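Local coordinates for NAD nucleotidase (Haemophilus influenzae, PDB 3ZTV), which hydrolyses NAD to adenosine and nicotinamide riboside in the periplasm, acting as both a pyrophosphatase and a 5'-nucleotidase, at residues Y439-A453 with A518-F531. Numbering follows the deposited sequence.
Sequences YKMEGSLVKQVLEDA and AGGKDGYKTFGKLF. With ADN (adenosine), chain D.
V449 CG2 sits squarely over the centre of the F527 ring, 3.8 Å from its centroid, while M441 SD meets that ring at its edge, a Met-aromatic contact, and M441 CE packs on L530 CD1. With CG2 anti to the backbone N, this valine branch lies in the corner where two rings meet, over the face of F527 and obliquely against Y524 CD2. One face of Y524 receives A453 CB, 3.4 Å from CZ; a small methyl lets the ring lie close against the helix, and the phenol OH is hydrogen-bonded to the carbonyl of A465. Y439 and F527 are near parallel (28°) but slid apart, barely overlapping. On Y439, L530 CB covers one face toward the rim, and A518 O lies at the edge, accepting a 2.8 Å bond from Y439 OH, which stands above the carbonyl plane. This gives a buried hydroxyl a polar partner.

T526 is a knob among L445, Q448, V449 and D452. D452 OD2 accepts from T526 OG1 (2.8 Å) on its syn side and T526 N (2.9 Å) on its anti side, both tilted out of the carboxylate plane, the N-H by 31° and bent (142°). Q448 NE2 hydrogen-bonds D452 OD1 at 3.0 Å from above that plane, so both oxygens are held. Just before helix 525-530, D522 holds both ribose hydroxyls of adenosine. The short helix thus packs across strand 435-442 and helix 443-460, beside the nucleoside pocket of the 5'-nucleotidase C-terminal domain.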
loop_
_atom_site.group_PDB
_atom_site.type_symbol
_atom_site.label_atom_id
_atom_site.label_comp_id
_atom_site.label_asym_id
_atom_site.label_seq_id
_atom_site.Cartn_x
_atom_site.Cartn_y
_atom_site.Cartn_z
ATOM N N TYR A 439 12.829 -3.197 21.600
ATOM C CA TYR A 439 13.731 -2.472 20.715
ATOM C C TYR A 439 14.183 -3.401 19.601
ATOM O O TYR A 439 14.273 -4.615 19.786
ATOM C CB TYR A 439 14.988 -2.024 21.458
ATOM C CG TYR A 439 14.795 -0.923 22.474
ATOM C CD1 TYR A 439 14.429 0.360 22.079
ATOM C CD2 TYR A 439 15.025 -1.151 23.830
ATOM C CE1 TYR A 439 14.268 1.370 23.000
ATOM C CE2 TYR A 439 14.872 -0.139 24.762
ATOM C CZ TYR A 439 14.497 1.122 24.335
ATOM O OH TYR A 439 14.335 2.131 25.245
ATOM N N LYS A 440 14.484 -2.820 18.443
ATOM C CA LYS A 440 15.091 -3.558 17.339
ATOM C C LYS A 440 16.550 -3.122 17.301
ATOM O O LYS A 440 16.838 -1.963 17.019
ATOM C CB LYS A 440 14.396 -3.207 16.022
ATOM C CG LYS A 440 14.893 -3.990 14.815
ATOM C CD LYS A 440 14.405 -5.426 14.838
ATOM C CE LYS A 440 14.661 -6.107 13.502
ATOM N NZ LYS A 440 14.290 -7.548 13.528
ATOM N N MET A 441 17.467 -4.033 17.612
ATOM C CA MET A 441 18.839 -3.638 17.918
ATOM C C MET A 441 19.856 -4.698 17.511
ATOM O O MET A 441 19.598 -5.897 17.612
ATOM C CB MET A 441 18.968 -3.326 19.417
ATOM C CG MET A 441 18.578 -4.487 20.328
ATOM S SD MET A 441 18.452 -4.080 22.090
ATOM C CE MET A 441 20.151 -3.689 22.486
ATOM N N GLU A 442 21.016 -4.239 17.052
ATOM C CA GLU A 442 22.083 -5.135 16.616
ATOM C C GLU A 442 22.630 -5.999 17.752
ATOM O O GLU A 442 22.603 -5.607 18.921
ATOM C CB GLU A 442 23.226 -4.340 15.979
ATOM C CG GLU A 442 22.903 -3.771 14.602
ATOM C CD GLU A 442 22.139 -2.456 14.649
ATOM O OE1 GLU A 442 21.787 -1.991 15.753
ATOM O OE2 GLU A 442 21.891 -1.880 13.568
ATOM N N GLY A 443 23.130 -7.177 17.398
ATOM C CA GLY A 443 23.711 -8.082 18.373
ATOM C C GLY A 443 24.812 -7.457 19.210
ATOM O O GLY A 443 24.968 -7.791 20.384
ATOM N N SER A 444 25.587 -6.557 18.614
ATOM C CA SER A 444 26.656 -5.887 19.351
ATOM C C SER A 444 26.104 -5.070 20.522
ATOM O O SER A 444 26.729 -4.974 21.579
ATOM C CB SER A 444 27.476 -4.996 18.417
ATOM O OG SER A 444 26.654 -4.011 17.810
ATOM N N LEU A 445 24.927 -4.483 20.329
ATOM C CA LEU A 445 24.279 -3.710 21.387
ATOM C C LEU A 445 23.659 -4.611 22.451
ATOM O O LEU A 445 23.563 -4.224 23.616
ATOM C CB LEU A 445 23.217 -2.783 20.797
ATOM C CG LEU A 445 23.746 -1.628 19.944
ATOM C CD1 LEU A 445 22.604 -0.955 19.203
ATOM C CD2 LEU A 445 24.505 -0.626 20.800
ATOM N N VAL A 446 23.224 -5.799 22.048
ATOM C CA VAL A 446 22.723 -6.779 23.006
ATOM C C VAL A 446 23.856 -7.171 23.947
ATOM O O VAL A 446 23.674 -7.209 25.163
ATOM C CB VAL A 446 22.137 -8.028 22.323
ATOM C CG1 VAL A 446 21.725 -9.067 23.371
ATOM C CG2 VAL A 446 20.945 -7.645 21.446
ATOM N N LYS A 447 25.031 -7.441 23.383
ATOM C CA LYS A 447 26.203 -7.733 24.203
ATOM C C LYS A 447 26.475 -6.582 25.168
ATOM O O LYS A 447 26.688 -6.801 26.363
ATOM C CB LYS A 447 27.436 -7.988 23.330
ATOM C CG LYS A 447 27.422 -9.315 22.576
ATOM C CD LYS A 447 28.686 -9.478 21.731
ATOM C CE LYS A 447 28.780 -10.855 21.096
ATOM N NZ LYS A 447 29.908 -10.958 20.114
ATOM N N GLN A 448 26.456 -5.358 24.647
ATOM C CA GLN A 448 26.764 -4.194 25.466
ATOM C C GLN A 448 25.788 -4.001 26.630
ATOM O O GLN A 448 26.195 -3.655 27.732
ATOM C CB GLN A 448 26.843 -2.920 24.620
ATOM C CG GLN A 448 27.417 -1.750 25.389
ATOM C CD GLN A 448 28.826 -2.023 25.892
ATOM O OE1 GLN A 448 29.747 -2.254 25.104
ATOM N NE2 GLN A 448 29.000 -1.997 27.209
ATOM N N VAL A 449 24.496 -4.219 26.400
ATOM C CA VAL A 449 23.555 -4.024 27.498
ATOM C C VAL A 449 23.763 -5.064 28.608
ATOM O O VAL A 449 23.617 -4.741 29.786
ATOM C CB VAL A 449 22.071 -3.936 27.037
ATOM C CG1 VAL A 449 21.526 -5.294 26.667
ATOM C CG2 VAL A 449 21.215 -3.299 28.131
ATOM N N LEU A 450 24.125 -6.295 28.242
ATOM C CA LEU A 450 24.474 -7.309 29.243
ATOM C C LEU A 450 25.704 -6.873 30.029
ATOM O O LEU A 450 25.755 -7.021 31.252
ATOM C CB LEU A 450 24.726 -8.675 28.599
ATOM C CG LEU A 450 23.519 -9.332 27.923
ATOM C CD1 LEU A 450 23.923 -10.631 27.230
ATOM C CD2 LEU A 450 22.400 -9.578 28.930
ATOM N N GLU A 451 26.692 -6.327 29.327
ATOM C CA GLU A 451 27.887 -5.820 29.996
ATOM C C GLU A 451 27.523 -4.685 30.962
ATOM O O GLU A 451 28.008 -4.634 32.099
ATOM C CB GLU A 451 28.931 -5.353 28.974
ATOM C CG GLU A 451 29.498 -6.451 28.060
ATOM C CD GLU A 451 30.623 -7.273 28.694
ATOM O OE1 GLU A 451 31.059 -6.953 29.822
ATOM O OE2 GLU A 451 31.085 -8.235 28.033
ATOM N N ASP A 452 26.666 -3.774 30.505
ATOM C CA ASP A 452 26.217 -2.659 31.341
ATOM C C ASP A 452 25.562 -3.165 32.622
ATOM O O ASP A 452 25.879 -2.709 33.728
ATOM C CB ASP A 452 25.197 -1.789 30.594
ATOM C CG ASP A 452 25.765 -1.124 29.344
ATOM O OD1 ASP A 452 26.996 -0.943 29.233
ATOM O OD2 ASP A 452 24.956 -0.755 28.464
ATOM N N ALA A 453 24.632 -4.103 32.466
ATOM C CA ALA A 453 23.867 -4.601 33.601
ATOM C C ALA A 453 24.758 -5.301 34.623
ATOM O O ALA A 453 24.623 -5.075 35.829
ATOM C CB ALA A 453 22.757 -5.513 33.127
ATOM N N ALA A 518 14.086 -0.511 30.351
ATOM C CA ALA A 518 14.064 0.022 28.987
ATOM C C ALA A 518 14.443 1.508 28.946
ATOM O O ALA A 518 14.979 1.993 27.953
ATOM C CB ALA A 518 12.707 -0.192 28.356
ATOM N N GLY A 519 14.164 2.225 30.032
ATOM C CA GLY A 519 14.492 3.638 30.114
ATOM C C GLY A 519 15.888 3.893 30.656
ATOM O O GLY A 519 16.298 5.039 30.830
ATOM N N GLY A 520 16.626 2.823 30.931
ATOM C CA GLY A 520 18.001 2.947 31.378
ATOM C C GLY A 520 18.217 2.806 32.872
ATOM O O GLY A 520 19.336 2.967 33.358
ATOM N N LYS A 521 17.158 2.505 33.614
ATOM C CA LYS A 521 17.293 2.326 35.055
ATOM C C LYS A 521 18.159 1.101 35.362
ATOM O O LYS A 521 18.415 0.274 34.480
ATOM C CB LYS A 521 15.919 2.193 35.716
ATOM C CG LYS A 521 14.995 3.373 35.473
ATOM C CD LYS A 521 15.477 4.616 36.190
ATOM C CE LYS A 521 14.598 5.809 35.846
ATOM N NZ LYS A 521 13.153 5.476 35.990
ATOM N N ASP A 522 18.617 0.995 36.606
ATOM C CA ASP A 522 19.469 -0.114 37.039
ATOM C C ASP A 522 20.744 -0.241 36.199
ATOM O O ASP A 522 21.276 -1.337 36.021
ATOM C CB ASP A 522 18.688 -1.433 37.036
ATOM C CG ASP A 522 18.466 -1.988 38.438
ATOM O OD1 ASP A 522 18.723 -1.256 39.422
ATOM O OD2 ASP A 522 18.031 -3.151 38.565
ATOM N N GLY A 523 21.223 0.882 35.676
ATOM C CA GLY A 523 22.473 0.901 34.936
ATOM C C GLY A 523 22.442 0.299 33.542
ATOM O O GLY A 523 23.492 0.050 32.951
ATOM N N TYR A 524 21.246 0.068 33.005
ATOM C CA TYR A 524 21.102 -0.452 31.650
ATOM C C TYR A 524 21.352 0.670 30.634
ATOM O O TYR A 524 20.458 1.072 29.884
ATOM C CB TYR A 524 19.721 -1.094 31.467
ATOM C CG TYR A 524 19.601 -2.484 32.076
ATOM C CD1 TYR A 524 19.739 -2.685 33.449
ATOM C CD2 TYR A 524 19.345 -3.592 31.277
ATOM C CE1 TYR A 524 19.624 -3.957 34.001
ATOM C CE2 TYR A 524 19.231 -4.859 31.815
ATOM C CZ TYR A 524 19.379 -5.038 33.172
ATOM O OH TYR A 524 19.266 -6.301 33.694
ATOM N N LYS A 525 22.588 1.161 30.615
ATOM C CA LYS A 525 22.962 2.332 29.822
ATOM C C LYS A 525 22.547 2.233 28.359
ATOM O O LYS A 525 22.004 3.187 27.793
ATOM C CB LYS A 525 24.471 2.601 29.926
ATOM C CG LYS A 525 24.926 3.025 31.315
ATOM C CD LYS A 525 26.419 3.321 31.355
ATOM C CE LYS A 525 26.867 3.698 32.761
ATOM N NZ LYS A 525 28.350 3.745 32.879
ATOM N N THR A 526 22.797 1.083 27.743
ATOM C CA THR A 526 22.493 0.902 26.330
ATOM C C THR A 526 21.008 1.123 26.026
ATOM O O THR A 526 20.676 1.788 25.045
ATOM C CB THR A 526 22.978 -0.473 25.804
ATOM O OG1 THR A 526 24.414 -0.494 25.769
ATOM C CG2 THR A 526 22.447 -0.737 24.413
ATOM N N PHE A 527 20.117 0.576 26.851
ATOM C CA PHE A 527 18.682 0.808 26.659
ATOM C C PHE A 527 18.356 2.296 26.803
ATOM O O PHE A 527 17.521 2.833 26.074
ATOM C CB PHE A 527 17.838 0.011 27.660
ATOM C CG PHE A 527 17.731 -1.467 27.355
ATOM C CD1 PHE A 527 17.913 -1.961 26.072
ATOM C CD2 PHE A 527 17.419 -2.359 28.370
ATOM C CE1 PHE A 527 17.798 -3.325 25.815
ATOM C CE2 PHE A 527 17.300 -3.714 28.122
ATOM C CZ PHE A 527 17.490 -4.200 26.843
ATOM N N GLY A 528 19.002 2.953 27.760
ATOM C CA GLY A 528 18.810 4.377 27.969
ATOM C C GLY A 528 19.120 5.200 26.734
ATOM O O GLY A 528 18.467 6.208 26.465
ATOM N N LYS A 529 20.121 4.769 25.974
ATOM C CA LYS A 529 20.513 5.474 24.757
ATOM C C LYS A 529 19.600 5.163 23.569
ATOM O O LYS A 529 19.429 5.998 22.675
ATOM C CB LYS A 529 21.975 5.186 24.410
ATOM C CG LYS A 529 22.957 5.828 25.381
ATOM C CD LYS A 529 24.388 5.393 25.115
ATOM C CE LYS A 529 25.297 5.776 26.275
ATOM N NZ LYS A 529 26.686 5.260 26.105
ATOM N N LEU A 530 19.011 3.970 23.555
ATOM C CA LEU A 530 18.101 3.599 22.475
ATOM C C LEU A 530 16.752 4.294 22.632
ATOM O O LEU A 530 16.055 4.543 21.650
ATOM C CB LEU A 530 17.887 2.084 22.424
ATOM C CG LEU A 530 19.108 1.162 22.427
ATOM C CD1 LEU A 530 18.682 -0.259 22.119
ATOM C CD2 LEU A 530 20.165 1.627 21.440
ATOM N N PHE A 531 16.387 4.593 23.875
ATOM C CA PHE A 531 15.097 5.209 24.173
ATOM C C PHE A 531 14.889 6.499 23.376
ATOM O O PHE A 531 15.748 7.384 23.372
ATOM C CB PHE A 531 14.972 5.473 25.678
ATOM C CG PHE A 531 13.597 5.900 26.112
ATOM C CD1 PHE A 531 12.544 5.000 26.113
ATOM C CD2 PHE A 531 13.363 7.202 26.528
ATOM C CE1 PHE A 531 11.277 5.390 26.516
ATOM C CE2 PHE A 531 12.098 7.600 26.931
ATOM C CZ PHE A 531 11.055 6.693 26.924
HETATM O "O5'" ADN D . 15.315 -2.102 45.531
HETATM C "C5'" ADN D . 15.688 -1.464 44.307
HETATM C "C4'" ADN D . 15.877 -2.531 43.236
HETATM O "O4'" ADN D . 14.621 -3.133 42.913
HETATM C "C3'" ADN D . 16.422 -1.975 41.935
HETATM O "O3'" ADN D . 17.852 -2.004 41.916
HETATM C "C2'" ADN D . 15.834 -2.905 40.891
HETATM O "O2'" ADN D . 16.677 -4.046 40.687
HETATM C "C1'" ADN D . 14.532 -3.379 41.509
HETATM N N9 ADN D . 13.409 -2.598 40.945
HETATM C C8 ADN D . 12.877 -1.458 41.429
HETATM N N7 ADN D . 11.853 -1.031 40.641
HETATM C C5 ADN D . 11.726 -1.912 39.623
HETATM C C6 ADN D . 10.857 -2.086 38.437
HETATM N N6 ADN D . 9.873 -1.209 38.132
HETATM N N1 ADN D . 11.077 -3.158 37.652
HETATM C C2 ADN D . 12.042 -4.057 37.915
HETATM N N3 ADN D . 12.865 -3.965 38.969
HETATM C C4 ADN D . 12.751 -2.939 39.842
HETATM O O HOH W 1 26.096 0.035 33.850
#